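Side-chain contact in purine nucleoside phosphorylase (PDB 1ODK), which probably catalyses the reversible phosphorolysis of purine nucleosides, giving the free base and a pentose 1-phosphate: residues I72-L77 and F186-M191. Sequence-based numbering, arbitrary orientation.
Sequences IVVEEL and FLLGRM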
ATOM      1  N   ILE B  72      24.645   0.325  -4.413  1.00 11.00           N
ATOM      2  CA  ILE B  72      25.714  -0.664  -4.456  1.00 11.31           C
ATOM      3  C   ILE B  72      27.068   0.033  -4.320  1.00 11.74           C
ATOM      4  O   ILE B  72      27.942  -0.427  -3.585  1.00 12.45           O
ATOM      5  CB  ILE B  72      25.689  -1.443  -5.786  1.00 11.74           C
ATOM      6  CG1 ILE B  72      24.590  -2.508  -5.738  1.00 10.24           C
ATOM      7  CG2 ILE B  72      27.069  -2.056  -6.071  1.00 10.29           C
ATOM      8  CD1 ILE B  72      24.314  -3.159  -7.086  1.00 11.54           C
ATOM      9  N   VAL B  73      27.235   1.142  -5.038  1.00 11.59           N
ATOM     10  CA  VAL B  73      28.491   1.887  -5.008  1.00 11.74           C
ATOM     11  C   VAL B  73      28.733   2.536  -3.647  1.00 10.43           C
ATOM     12  O   VAL B  73      29.847   2.490  -3.118  1.00 11.62           O
ATOM     13  CB  VAL B  73      28.521   2.962  -6.124  1.00 13.03           C
ATOM     14  CG1 VAL B  73      29.788   3.819  -6.006  1.00 10.33           C
ATOM     15  CG2 VAL B  73      28.485   2.289  -7.484  1.00 14.08           C
ATOM     16  N   VAL B  74      27.691   3.126  -3.073  1.00  9.14           N
ATOM     17  CA  VAL B  74      27.803   3.764  -1.763  1.00 11.35           C
ATOM     18  C   VAL B  74      28.135   2.730  -0.679  1.00 12.52           C
ATOM     19  O   VAL B  74      29.041   2.942   0.126  1.00 13.23           O
ATOM     20  CB  VAL B  74      26.489   4.511  -1.398  1.00 12.77           C
ATOM     21  CG1 VAL B  74      26.529   4.992   0.044  1.00 11.57           C
ATOM     22  CG2 VAL B  74      26.297   5.699  -2.331  1.00 10.02           C
ATOM     23  N   GLU B  75      27.410   1.612  -0.659  1.00 13.75           N
ATOM     24  CA  GLU B  75      27.657   0.562   0.331  1.00 12.90           C
ATOM     25  C   GLU B  75      29.116   0.100   0.274  1.00 14.94           C
ATOM     26  O   GLU B  75      29.771  -0.075   1.304  1.00 14.22           O
ATOM     27  CB  GLU B  75      26.731  -0.639   0.080  1.00 13.39           C
ATOM     28  CG  GLU B  75      25.254  -0.381   0.402  1.00 13.18           C
ATOM     29  CD  GLU B  75      24.909  -0.625   1.867  1.00 17.79           C
ATOM     30  OE1 GLU B  75      25.770  -0.396   2.743  1.00 14.25           O
ATOM     31  OE2 GLU B  75      23.762  -1.036   2.148  1.00 15.24           O
ATOM     32  N   GLU B  76      29.624  -0.104  -0.934  1.00 12.10           N
ATOM     33  CA  GLU B  76      30.996  -0.557  -1.091  1.00 13.33           C
ATOM     34  C   GLU B  76      32.011   0.540  -0.764  1.00 14.51           C
ATOM     35  O   GLU B  76      33.055   0.260  -0.175  1.00 13.40           O
ATOM     36  CB  GLU B  76      31.186  -1.125  -2.502  1.00 13.85           C
ATOM     37  CG  GLU B  76      30.404  -2.434  -2.687  1.00 13.06           C
ATOM     38  CD  GLU B  76      30.511  -3.037  -4.079  1.00 15.64           C
ATOM     39  OE1 GLU B  76      31.334  -2.564  -4.891  1.00 17.83           O
ATOM     40  OE2 GLU B  76      29.764  -4.000  -4.356  1.00 17.27           O
ATOM     41  N   LEU B  77      31.694   1.785  -1.112  1.00 11.85           N
ATOM     42  CA  LEU B  77      32.585   2.905  -0.814  1.00 14.77           C
ATOM     43  C   LEU B  77      32.770   3.068   0.696  1.00 16.65           C
ATOM     44  O   LEU B  77      33.870   3.369   1.164  1.00 14.00           O
ATOM     45  CB  LEU B  77      32.036   4.213  -1.400  1.00 11.10           C
ATOM     46  CG  LEU B  77      32.253   4.439  -2.897  1.00 16.33           C
ATOM     47  CD1 LEU B  77      31.636   5.769  -3.301  1.00 15.53           C
ATOM     48  CD2 LEU B  77      33.751   4.432  -3.212  1.00 14.75           C
ATOM     49  N   PHE B 186      21.203   9.505   0.795  1.00  9.76           N
ATOM     50  CA  PHE B 186      20.817  10.113   2.066  1.00 11.61           C
ATOM     51  C   PHE B 186      20.461   9.045   3.096  1.00  9.91           C
ATOM     52  O   PHE B 186      20.915   9.103   4.238  1.00 11.58           O
ATOM     53  CB  PHE B 186      19.632  11.070   1.856  1.00 10.52           C
ATOM     54  CG  PHE B 186      19.985  12.327   1.091  1.00 10.25           C
ATOM     55  CD1 PHE B 186      18.985  13.183   0.636  1.00  8.88           C
ATOM     56  CD2 PHE B 186      21.316  12.661   0.834  1.00 10.34           C
ATOM     57  CE1 PHE B 186      19.301  14.352  -0.064  1.00 10.61           C
ATOM     58  CE2 PHE B 186      21.645  13.823   0.139  1.00  9.13           C
ATOM     59  CZ  PHE B 186      20.634  14.669  -0.313  1.00 10.73           C
ATOM     60  N   LEU B 187      19.646   8.075   2.688  1.00 10.91           N
ATOM     61  CA  LEU B 187      19.248   6.990   3.579  1.00  8.59           C
ATOM     62  C   LEU B 187      20.472   6.226   4.070  1.00  8.90           C
ATOM     63  O   LEU B 187      20.637   5.996   5.273  1.00 12.71           O
ATOM     64  CB  LEU B 187      18.304   6.020   2.854  1.00 11.07           C
ATOM     65  CG  LEU B 187      17.919   4.763   3.644  1.00 14.06           C
ATOM     66  CD1 LEU B 187      17.171   5.175   4.900  1.00 13.50           C
ATOM     67  CD2 LEU B 187      17.063   3.835   2.784  1.00 11.45           C
ATOM     68  N   LEU B 188      21.332   5.828   3.139  1.00 11.93           N
ATOM     69  CA  LEU B 188      22.526   5.078   3.506  1.00 10.28           C
ATOM     70  C   LEU B 188      23.464   5.892   4.386  1.00 11.16           C
ATOM     71  O   LEU B 188      24.183   5.333   5.215  1.00 13.16           O
ATOM     72  CB  LEU B 188      23.253   4.589   2.249  1.00 10.50           C
ATOM     73  CG  LEU B 188      22.511   3.442   1.548  1.00 14.37           C
ATOM     74  CD1 LEU B 188      23.199   3.093   0.235  1.00 15.35           C
ATOM     75  CD2 LEU B 188      22.464   2.221   2.472  1.00 13.20           C
ATOM     76  N   GLY B 189      23.462   7.210   4.210  1.00 11.11           N
ATOM     77  CA  GLY B 189      24.310   8.052   5.035  1.00 10.63           C
ATOM     78  C   GLY B 189      23.928   7.875   6.497  1.00 12.68           C
ATOM     79  O   GLY B 189      24.789   7.720   7.372  1.00 10.62           O
ATOM     80  N   ARG B 190      22.628   7.889   6.772  1.00 11.01           N
ATOM     81  CA  ARG B 190      22.161   7.712   8.142  1.00 13.89           C
ATOM     82  C   ARG B 190      22.341   6.267   8.626  1.00 14.44           C
ATOM     83  O   ARG B 190      22.808   6.031   9.742  1.00 12.20           O
ATOM     84  CB  ARG B 190      20.689   8.130   8.262  1.00 11.99           C
ATOM     85  CG  ARG B 190      20.449   9.642   8.170  1.00  9.41           C
ATOM     86  CD  ARG B 190      21.281  10.391   9.209  1.00  8.39           C
ATOM     87  NE  ARG B 190      20.645  11.619   9.675  1.00 11.69           N
ATOM     88  CZ  ARG B 190      20.584  12.753   8.983  1.00 12.24           C
ATOM     89  NH1 ARG B 190      21.130  12.831   7.775  1.00 11.25           N
ATOM     90  NH2 ARG B 190      19.974  13.814   9.502  1.00 11.86           N
ATOM     91  N   MET B 191      21.987   5.302   7.785  1.00 13.37           N
ATOM     92  CA  MET B 191      22.110   3.891   8.159  1.00 14.12           C
ATOM     93  C   MET B 191      23.546   3.462   8.448  1.00 15.72           C
ATOM     94  O   MET B 191      23.802   2.695   9.383  1.00 14.59           O
ATOM     95  CB  MET B 191      21.561   2.988   7.046  1.00 12.36           C
ATOM     96  CG  MET B 191      20.050   3.041   6.835  1.00 12.43           C
ATOM     97  SD  MET B 191      19.565   2.010   5.426  1.00 13.89           S
ATOM     98  CE  MET B 191      19.839   0.372   6.088  1.00 15.74           C
TER
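Leu188 reaches from helix 182-192 towards helix 67-79 and lays its two methyl groups against Val74 and Glu75. Its CD1 carries the apolar half of the contact. This methyl of Leu188 sits 3.8 Å from Val74 CG1 and also touches Val74 CB, while Val74 CG1 reaches back to Leu188 CB. CG1 of Val74 stands anti to the backbone N (chi1 171°), which turns this methyl to the leucine. The same Leu188 CD1 touches Glu75 CG at 4.0 Å, so it packs against both neighbours on the facing helix.

The other branch, CD2, meets the carboxylate end of Glu75. Leu188 CD2 lies 3.5 Å from Glu75 OE2 and also touches Glu75 CD, a van der Waals approach of a methyl to a polar group. The glutamate crosses the leucine at about a right angle. Its chain bends at chi2 (-86°), and the carboxylate thus comes nearer to helix 182-192 than its starting direction suggests. Glu75 OE2 is hydrogen-bonded to Tyr119 OH and salt-bridged to Arg192, so the buried charge has polar partners beside the methyl.

With Leu188 cut back to alanine, both methyls would be gone, which would probably leave a gap beside Val74 and the Glu75 carboxylate without this apolar neighbour. No hydrogen bond joins the two segments. Tyr119 of helix 114-120 also packs on Leu188, and Leu19 of strand 16-20 touches Val74. Tyr160 of a neighbouring subunit packs on Glu75, bringing the subunit interface close to this buried spot. The nearest CA atoms of the two segments, those of Glu75 and Leu188, are 7.5 Å apart, and side chains bridge the distance. This is plain helix-helix packing within the alpha/beta fold of the phosphorylase superfamily, where helices cover a central mixed sheet.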